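Local coordinates for sister chromatid cohesion protein (Chaetomium thermophilum, PDB 5T8V) that probably helps load the cohesin ring onto chromatin, this chain being the C-terminal, HEAT-repeat part of the Scc2 loader, at residues A[812-826]-A[843-857]. Residues are numbered along the deposited sequence; the frame is centred on the assembly and turned at random.
Sequences MEVCRKLVGSMFDLI and LQVLMIFAKAEASLF
Val819 and Leu846 mark where the helices of 812-826 and 843-857 face each other, their CA atoms 6.8 Å apart. The axes run roughly antiparallel, at 146°, and come within 10.4 Å. Beyond the second helix, which Glu853 ends by leaving helical phi/psi, the chain turns back, bringing Leu856 CA to 4.8 Å from Arg816 CA.

Val819 splits its branches: CG1, placed opposite the backbone N (chi1 173°), lies over the Phe857 ring face, offset toward the rim, while CG2 meets Phe849 CD2 at 3.5 Å. Leu846 is shared too. Its CD1 sits above the centre of the Phe823 ring, 4.0 Å from the centroid, a CH-pi contact, and its CD2 reaches Val819 CG1. Phe823 and Phe857 meet rim to rim with planes at 87°. An alanine in place of Phe823 is likely to leave Leu846 CD1 without its aromatic face and open a gap beside the Phe857 rim. Met822 SD approaches Phe849 obliquely in a Met-aromatic contact and touches Val845 CG1 at 3.5 Å. At the other end, Leu856 packs against Cys815 CB, and Arg816 NH2 makes a weak hydrogen bond to Ser855 O (3.5 Å).

The antiparallel pairing is consistent with the helical hairpins of a HEAT-repeat array; helix 773-786 packs on Met822 and Phe849, and helix 878-891 on Leu843.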
ATOM      1  N   MET A 812      -1.170  13.837  39.446  1.00 89.17           N
ATOM      2  CA  MET A 812      -0.170  13.710  40.500  1.00 86.52           C
ATOM      3  C   MET A 812      -0.489  12.541  41.422  1.00 85.00           C
ATOM      4  O   MET A 812       0.367  11.686  41.679  1.00 83.89           O
ATOM      5  CB  MET A 812      -0.094  15.016  41.296  1.00 88.28           C
ATOM      6  CG  MET A 812       1.002  15.062  42.353  1.00 86.98           C
ATOM      7  SD  MET A 812       2.646  15.327  41.666  1.00 86.03           S
ATOM      8  CE  MET A 812       3.592  15.582  43.165  1.00 86.88           C
ATOM      9  N   GLU A 813      -1.722  12.484  41.926  1.00107.91           N
ATOM     10  CA  GLU A 813      -2.082  11.455  42.892  1.00107.69           C
ATOM     11  C   GLU A 813      -2.220  10.079  42.253  1.00105.23           C
ATOM     12  O   GLU A 813      -2.182   9.073  42.970  1.00104.26           O
ATOM     13  CB  GLU A 813      -3.372  11.850  43.609  1.00111.20           C
ATOM     14  CG  GLU A 813      -3.156  12.942  44.647  1.00114.28           C
ATOM     15  CD  GLU A 813      -4.430  13.669  45.023  1.00118.57           C
ATOM     16  OE1 GLU A 813      -5.453  12.995  45.263  1.00119.89           O
ATOM     17  OE2 GLU A 813      -4.408  14.918  45.078  1.00120.79           O
ATOM     18  N   VAL A 814      -2.371  10.004  40.928  1.00 94.41           N
ATOM     19  CA  VAL A 814      -2.328   8.704  40.266  1.00 90.76           C
ATOM     20  C   VAL A 814      -0.910   8.151  40.297  1.00 87.01           C
ATOM     21  O   VAL A 814      -0.703   6.940  40.447  1.00 85.84           O
ATOM     22  CB  VAL A 814      -2.873   8.805  38.828  1.00 91.59           C
ATOM     23  CG1 VAL A 814      -1.821   9.360  37.865  1.00 90.24           C
ATOM     24  CG2 VAL A 814      -3.379   7.448  38.355  1.00 90.51           C
ATOM     25  N   CYS A 815       0.090   9.027  40.159  1.00 51.28           N
ATOM     26  CA  CYS A 815       1.471   8.608  40.365  1.00 49.43           C
ATOM     27  C   CYS A 815       1.731   8.305  41.833  1.00 49.46           C
ATOM     28  O   CYS A 815       2.494   7.390  42.160  1.00 47.75           O
ATOM     29  CB  CYS A 815       2.432   9.685  39.863  1.00 49.83           C
ATOM     30  SG  CYS A 815       2.419   9.932  38.075  1.00 49.59           S
ATOM     31  N   ARG A 816       1.102   9.062  42.736  1.00 70.85           N
ATOM     32  CA  ARG A 816       1.253   8.771  44.157  1.00 69.24           C
ATOM     33  C   ARG A 816       0.753   7.370  44.481  1.00 67.30           C
ATOM     34  O   ARG A 816       1.405   6.629  45.225  1.00 67.06           O
ATOM     35  CB  ARG A 816       0.508   9.814  44.993  1.00 71.40           C
ATOM     36  CG  ARG A 816       0.484   9.504  46.485  1.00 70.33           C
ATOM     37  CD  ARG A 816       0.015  10.689  47.316  1.00 71.78           C
ATOM     38  NE  ARG A 816       1.001  11.773  47.339  1.00 70.73           N
ATOM     39  CZ  ARG A 816       0.851  12.970  46.773  1.00 71.08           C
ATOM     40  NH1 ARG A 816      -0.263  13.287  46.126  1.00 72.34           N
ATOM     41  NH2 ARG A 816       1.825  13.866  46.865  1.00 70.81           N
ATOM     42  N   LYS A 817      -0.397   6.984  43.927  1.00 79.17           N
ATOM     43  CA  LYS A 817      -0.936   5.656  44.190  1.00 79.23           C
ATOM     44  C   LYS A 817      -0.250   4.573  43.368  1.00 75.12           C
ATOM     45  O   LYS A 817      -0.281   3.404  43.765  1.00 74.52           O
ATOM     46  CB  LYS A 817      -2.445   5.637  43.933  1.00 82.96           C
ATOM     47  CG  LYS A 817      -3.233   6.458  44.949  1.00 87.75           C
ATOM     48  CD  LYS A 817      -4.687   6.011  45.057  1.00 89.52           C
ATOM     49  CE  LYS A 817      -5.555   6.616  43.965  1.00 90.01           C
ATOM     50  NZ  LYS A 817      -5.714   8.090  44.124  1.00 91.80           N
ATOM     51  N   LEU A 818       0.366   4.929  42.238  1.00 63.23           N
ATOM     52  CA  LEU A 818       1.226   3.979  41.541  1.00 59.55           C
ATOM     53  C   LEU A 818       2.439   3.631  42.393  1.00 59.17           C
ATOM     54  O   LEU A 818       2.706   2.453  42.662  1.00 58.52           O
ATOM     55  CB  LEU A 818       1.665   4.553  40.191  1.00 56.62           C
ATOM     56  CG  LEU A 818       0.687   4.398  39.025  1.00 54.87           C
ATOM     57  CD1 LEU A 818       1.135   5.247  37.847  1.00 53.75           C
ATOM     58  CD2 LEU A 818       0.564   2.939  38.608  1.00 53.72           C
ATOM     59  N   VAL A 819       3.182   4.649  42.834  1.00 49.79           N
ATOM     60  CA  VAL A 819       4.305   4.427  43.744  1.00 49.44           C
ATOM     61  C   VAL A 819       3.843   3.642  44.965  1.00 49.44           C
ATOM     62  O   VAL A 819       4.436   2.619  45.336  1.00 49.73           O
ATOM     63  CB  VAL A 819       4.937   5.774  44.145  1.00 50.92           C
ATOM     64  CG1 VAL A 819       6.007   5.585  45.218  1.00 50.40           C
ATOM     65  CG2 VAL A 819       5.525   6.468  42.920  1.00 50.58           C
ATOM     66  N   GLY A 820       2.772   4.112  45.604  1.00 57.31           N
ATOM     67  CA  GLY A 820       2.238   3.415  46.760  1.00 58.02           C
ATOM     68  C   GLY A 820       1.921   1.962  46.478  1.00 57.41           C
ATOM     69  O   GLY A 820       2.056   1.110  47.358  1.00 56.87           O
ATOM     70  N   SER A 821       1.491   1.657  45.251  1.00 63.10           N
ATOM     71  CA  SER A 821       1.293   0.264  44.870  1.00 62.01           C
ATOM     72  C   SER A 821       2.625  -0.472  44.806  1.00 62.88           C
ATOM     73  O   SER A 821       2.788  -1.534  45.416  1.00 63.18           O
ATOM     74  CB  SER A 821       0.567   0.185  43.528  1.00 59.32           C
ATOM     75  OG  SER A 821       0.324  -1.161  43.160  1.00 58.70           O
ATOM     76  N   MET A 822       3.598   0.092  44.083  1.00 64.89           N
ATOM     77  CA  MET A 822       4.909  -0.541  43.975  1.00 64.04           C
ATOM     78  C   MET A 822       5.451  -0.910  45.350  1.00 65.10           C
ATOM     79  O   MET A 822       5.987  -2.007  45.541  1.00 63.60           O
ATOM     80  CB  MET A 822       5.889   0.384  43.253  1.00 62.62           C
ATOM     81  CG  MET A 822       5.341   1.025  41.995  1.00 61.51           C
ATOM     82  SD  MET A 822       6.620   1.477  40.814  1.00 58.95           S
ATOM     83  CE  MET A 822       5.666   2.420  39.627  1.00 60.00           C
ATOM     84  N   PHE A 823       5.319  -0.005  46.324  1.00 57.49           N
ATOM     85  CA  PHE A 823       5.709  -0.349  47.687  1.00 59.41           C
ATOM     86  C   PHE A 823       4.769  -1.384  48.287  1.00 63.66           C
ATOM     87  O   PHE A 823       5.204  -2.231  49.077  1.00 63.67           O
ATOM     88  CB  PHE A 823       5.747   0.900  48.564  1.00 59.16           C
ATOM     89  CG  PHE A 823       6.942   1.774  48.324  1.00 57.07           C
ATOM     90  CD1 PHE A 823       8.183   1.423  48.828  1.00 55.61           C
ATOM     91  CD2 PHE A 823       6.825   2.948  47.602  1.00 57.20           C
ATOM     92  CE1 PHE A 823       9.286   2.226  48.612  1.00 54.82           C
ATOM     93  CE2 PHE A 823       7.923   3.754  47.383  1.00 56.45           C
ATOM     94  CZ  PHE A 823       9.156   3.393  47.888  1.00 55.15           C
ATOM     95  N   ASP A 824       3.483  -1.333  47.932  1.00 91.12           N
ATOM     96  CA  ASP A 824       2.545  -2.344  48.404  1.00 95.08           C
ATOM     97  C   ASP A 824       2.890  -3.720  47.848  1.00 96.28           C
ATOM     98  O   ASP A 824       2.562  -4.738  48.469  1.00 98.05           O
ATOM     99  CB  ASP A 824       1.117  -1.952  48.020  1.00 97.56           C
ATOM    100  CG  ASP A 824       0.079  -2.898  48.589  1.00100.39           C
ATOM    101  OD1 ASP A 824       0.324  -3.472  49.671  1.00102.01           O
ATOM    102  OD2 ASP A 824      -0.985  -3.065  47.954  1.00101.02           O
ATOM    103  N   LEU A 825       3.549  -3.771  46.690  1.00 81.89           N
ATOM    104  CA  LEU A 825       4.023  -5.030  46.129  1.00 81.14           C
ATOM    105  C   LEU A 825       5.298  -5.529  46.795  1.00 77.97           C
ATOM    106  O   LEU A 825       5.739  -6.643  46.491  1.00 76.43           O
ATOM    107  CB  LEU A 825       4.261  -4.880  44.623  1.00 82.24           C
ATOM    108  CG  LEU A 825       3.045  -5.063  43.709  1.00 84.98           C
ATOM    109  CD1 LEU A 825       1.947  -4.055  44.016  1.00 87.07           C
ATOM    110  CD2 LEU A 825       3.466  -4.957  42.250  1.00 84.41           C
ATOM    111  N   ILE A 826       5.897  -4.740  47.685  1.00 84.94           N
ATOM    112  CA  ILE A 826       7.115  -5.140  48.378  1.00 84.01           C
ATOM    113  C   ILE A 826       6.891  -5.341  49.872  1.00 86.26           C
ATOM    114  O   ILE A 826       7.680  -6.060  50.505  1.00 87.18           O
ATOM    115  CB  ILE A 826       8.246  -4.116  48.145  1.00 82.17           C
ATOM    116  CG1 ILE A 826       8.432  -3.848  46.647  1.00 80.54           C
ATOM    117  CG2 ILE A 826       9.561  -4.620  48.739  1.00 81.62           C
ATOM    118  CD1 ILE A 826       9.284  -2.633  46.343  1.00 79.35           C
ATOM    119  N   LEU A 843      12.073  -1.851  42.070  1.00 35.43           N
ATOM    120  CA  LEU A 843      12.908  -0.762  42.551  1.00 35.63           C
ATOM    121  C   LEU A 843      13.594  -0.024  41.413  1.00 35.43           C
ATOM    122  O   LEU A 843      13.955   1.145  41.582  1.00 35.91           O
ATOM    123  CB  LEU A 843      13.942  -1.298  43.539  1.00 35.52           C
ATOM    124  CG  LEU A 843      13.320  -1.883  44.809  1.00 36.02           C
ATOM    125  CD1 LEU A 843      14.351  -2.676  45.581  1.00 35.91           C
ATOM    126  CD2 LEU A 843      12.732  -0.786  45.683  1.00 36.75           C
ATOM    127  N   GLN A 844      13.779  -0.668  40.258  1.00 38.06           N
ATOM    128  CA  GLN A 844      14.353   0.052  39.126  1.00 37.82           C
ATOM    129  C   GLN A 844      13.428   1.159  38.630  1.00 38.48           C
ATOM    130  O   GLN A 844      13.908   2.199  38.166  1.00 38.74           O
ATOM    131  CB  GLN A 844      14.682  -0.917  37.989  1.00 36.83           C
ATOM    132  CG  GLN A 844      15.959  -1.714  38.215  1.00 36.84           C
ATOM    133  CD  GLN A 844      17.163  -0.820  38.456  1.00 37.62           C
ATOM    134  OE1 GLN A 844      17.703  -0.772  39.560  1.00 37.61           O
ATOM    135  NE2 GLN A 844      17.581  -0.098  37.422  1.00 38.26           N
ATOM    136  N   VAL A 845      12.114   0.963  38.725  1.00 42.26           N
ATOM    137  CA  VAL A 845      11.166   2.001  38.319  1.00 42.82           C
ATOM    138  C   VAL A 845      10.894   2.974  39.463  1.00 43.81           C
ATOM    139  O   VAL A 845      10.763   4.182  39.239  1.00 44.35           O
ATOM    140  CB  VAL A 845       9.862   1.367  37.784  1.00 42.98           C
ATOM    141  CG1 VAL A 845       9.273   0.381  38.768  1.00 43.46           C
ATOM    142  CG2 VAL A 845       8.833   2.443  37.443  1.00 44.47           C
ATOM    143  N   LEU A 846      10.810   2.475  40.699  1.00 37.20           N
ATOM    144  CA  LEU A 846      10.707   3.384  41.837  1.00 38.17           C
ATOM    145  C   LEU A 846      11.878   4.354  41.873  1.00 38.46           C
ATOM    146  O   LEU A 846      11.718   5.512  42.275  1.00 39.57           O
ATOM    147  CB  LEU A 846      10.638   2.591  43.142  1.00 38.04           C
ATOM    148  CG  LEU A 846       9.274   2.014  43.517  1.00 38.53           C
ATOM    149  CD1 LEU A 846       9.397   1.081  44.711  1.00 38.48           C
ATOM    150  CD2 LEU A 846       8.293   3.136  43.820  1.00 39.94           C
ATOM    151  N   MET A 847      13.057   3.898  41.450  1.00 53.21           N
ATOM    152  CA  MET A 847      14.239   4.749  41.403  1.00 53.87           C
ATOM    153  C   MET A 847      13.997   5.974  40.527  1.00 54.18           C
ATOM    154  O   MET A 847      14.138   7.120  40.973  1.00 55.65           O
ATOM    155  CB  MET A 847      15.414   3.921  40.879  1.00 52.98           C
ATOM    156  CG  MET A 847      16.755   4.616  40.832  1.00 53.27           C
ATOM    157  SD  MET A 847      17.980   3.491  40.133  1.00 52.29           S
ATOM    158  CE  MET A 847      19.477   4.457  40.274  1.00 53.06           C
ATOM    159  N   ILE A 848      13.626   5.743  39.266  1.00 49.31           N
ATOM    160  CA  ILE A 848      13.411   6.845  38.335  1.00 50.99           C
ATOM    161  C   ILE A 848      12.210   7.686  38.745  1.00 52.03           C
ATOM    162  O   ILE A 848      12.167   8.891  38.468  1.00 53.90           O
ATOM    163  CB  ILE A 848      13.268   6.306  36.899  1.00 50.85           C
ATOM    164  CG1 ILE A 848      12.151   5.258  36.821  1.00 49.30           C
ATOM    165  CG2 ILE A 848      14.606   5.740  36.430  1.00 51.72           C
ATOM    166  CD1 ILE A 848      12.047   4.544  35.491  1.00 48.26           C
ATOM    167  N   PHE A 849      11.225   7.088  39.419  1.00 40.99           N
ATOM    168  CA  PHE A 849      10.133   7.886  39.969  1.00 42.39           C
ATOM    169  C   PHE A 849      10.650   8.872  41.009  1.00 43.47           C
ATOM    170  O   PHE A 849      10.351  10.070  40.950  1.00 45.18           O
ATOM    171  CB  PHE A 849       9.067   6.979  40.579  1.00 41.94           C
ATOM    172  CG  PHE A 849       7.890   6.757  39.685  1.00 42.11           C
ATOM    173  CD1 PHE A 849       7.909   5.755  38.731  1.00 40.79           C
ATOM    174  CD2 PHE A 849       6.764   7.555  39.791  1.00 43.72           C
ATOM    175  CE1 PHE A 849       6.831   5.550  37.906  1.00 40.90           C
ATOM    176  CE2 PHE A 849       5.678   7.354  38.967  1.00 43.93           C
ATOM    177  CZ  PHE A 849       5.712   6.351  38.023  1.00 42.44           C
ATOM    178  N   ALA A 850      11.426   8.381  41.977  1.00 42.62           N
ATOM    179  CA  ALA A 850      12.000   9.266  42.983  1.00 43.50           C
ATOM    180  C   ALA A 850      12.864  10.341  42.338  1.00 45.75           C
ATOM    181  O   ALA A 850      12.901  11.484  42.808  1.00 48.75           O
ATOM    182  CB  ALA A 850      12.812   8.455  43.990  1.00 42.27           C
ATOM    183  N   LYS A 851      13.569   9.996  41.257  1.00 59.00           N
ATOM    184  CA  LYS A 851      14.332  11.009  40.533  1.00 60.11           C
ATOM    185  C   LYS A 851      13.410  12.064  39.934  1.00 61.28           C
ATOM    186  O   LYS A 851      13.732  13.258  39.945  1.00 63.50           O
ATOM    187  CB  LYS A 851      15.176  10.345  39.443  1.00 59.83           C
ATOM    188  CG  LYS A 851      15.621  11.271  38.310  1.00 62.60           C
ATOM    189  CD  LYS A 851      16.464  12.442  38.803  1.00 65.48           C
ATOM    190  CE  LYS A 851      16.750  13.418  37.669  1.00 68.01           C
ATOM    191  NZ  LYS A 851      17.399  14.671  38.144  1.00 70.76           N
ATOM    192  N   ALA A 852      12.255  11.646  39.414  1.00 46.78           N
ATOM    193  CA  ALA A 852      11.370  12.585  38.730  1.00 48.63           C
ATOM    194  C   ALA A 852      10.678  13.517  39.718  1.00 51.80           C
ATOM    195  O   ALA A 852      10.680  14.740  39.537  1.00 54.67           O
ATOM    196  CB  ALA A 852      10.338  11.821  37.902  1.00 47.82           C
ATOM    197  N   GLU A 853      10.074  12.958  40.766  1.00 69.73           N
ATOM    198  CA  GLU A 853       9.324  13.766  41.725  1.00 71.40           C
ATOM    199  C   GLU A 853       9.280  13.017  43.049  1.00 70.03           C
ATOM    200  O   GLU A 853       8.549  12.029  43.176  1.00 71.19           O
ATOM    201  CB  GLU A 853       7.919  14.052  41.206  1.00 74.69           C
ATOM    202  CG  GLU A 853       7.064  14.885  42.143  1.00 76.44           C
ATOM    203  CD  GLU A 853       7.641  16.266  42.391  1.00 79.29           C
ATOM    204  OE1 GLU A 853       8.317  16.797  41.486  1.00 79.86           O
ATOM    205  OE2 GLU A 853       7.421  16.816  43.492  1.00 80.42           O
ATOM    206  N   ALA A 854      10.050  13.494  44.028  1.00 50.61           N
ATOM    207  CA  ALA A 854      10.114  12.845  45.330  1.00 49.66           C
ATOM    208  C   ALA A 854       8.883  13.106  46.188  1.00 51.10           C
ATOM    209  O   ALA A 854       8.653  12.372  47.155  1.00 50.39           O
ATOM    210  CB  ALA A 854      11.359  13.309  46.084  1.00 49.57           C
ATOM    211  N   SER A 855       8.092  14.131  45.861  1.00 75.55           N
ATOM    212  CA  SER A 855       6.885  14.425  46.626  1.00 76.51           C
ATOM    213  C   SER A 855       5.946  13.229  46.717  1.00 75.84           C
ATOM    214  O   SER A 855       5.127  13.166  47.640  1.00 77.60           O
ATOM    215  CB  SER A 855       6.146  15.608  45.996  1.00 78.03           C
ATOM    216  OG  SER A 855       4.861  15.766  46.566  1.00 79.60           O
ATOM    217  N   LEU A 856       6.048  12.280  45.785  1.00 70.10           N
ATOM    218  CA  LEU A 856       5.125  11.152  45.747  1.00 69.03           C
ATOM    219  C   LEU A 856       5.408  10.125  46.835  1.00 67.23           C
ATOM    220  O   LEU A 856       4.548   9.280  47.107  1.00 66.98           O
ATOM    221  CB  LEU A 856       5.193  10.481  44.375  1.00 68.23           C
ATOM    222  CG  LEU A 856       4.882  11.396  43.188  1.00 70.21           C
ATOM    223  CD1 LEU A 856       5.487  10.846  41.910  1.00 68.45           C
ATOM    224  CD2 LEU A 856       3.383  11.571  43.035  1.00 72.64           C
ATOM    225  N   PHE A 857       6.580  10.177  47.461  1.00 62.23           N
ATOM    226  CA  PHE A 857       6.988   9.175  48.431  1.00 61.85           C
ATOM    227  C   PHE A 857       6.685   9.643  49.849  1.00 65.70           C
ATOM    228  O   PHE A 857       6.620  10.842  50.127  1.00 67.75           O
ATOM    229  CB  PHE A 857       8.481   8.864  48.291  1.00 58.43           C
ATOM    230  CG  PHE A 857       8.841   8.195  46.992  1.00 56.03           C
ATOM    231  CD1 PHE A 857       8.861   8.915  45.809  1.00 56.42           C
ATOM    232  CD2 PHE A 857       9.163   6.849  46.955  1.00 54.20           C
ATOM    233  CE1 PHE A 857       9.190   8.303  44.614  1.00 55.22           C
ATOM    234  CE2 PHE A 857       9.493   6.233  45.763  1.00 52.89           C
ATOM    235  CZ  PHE A 857       9.507   6.961  44.592  1.00 53.52           C
TER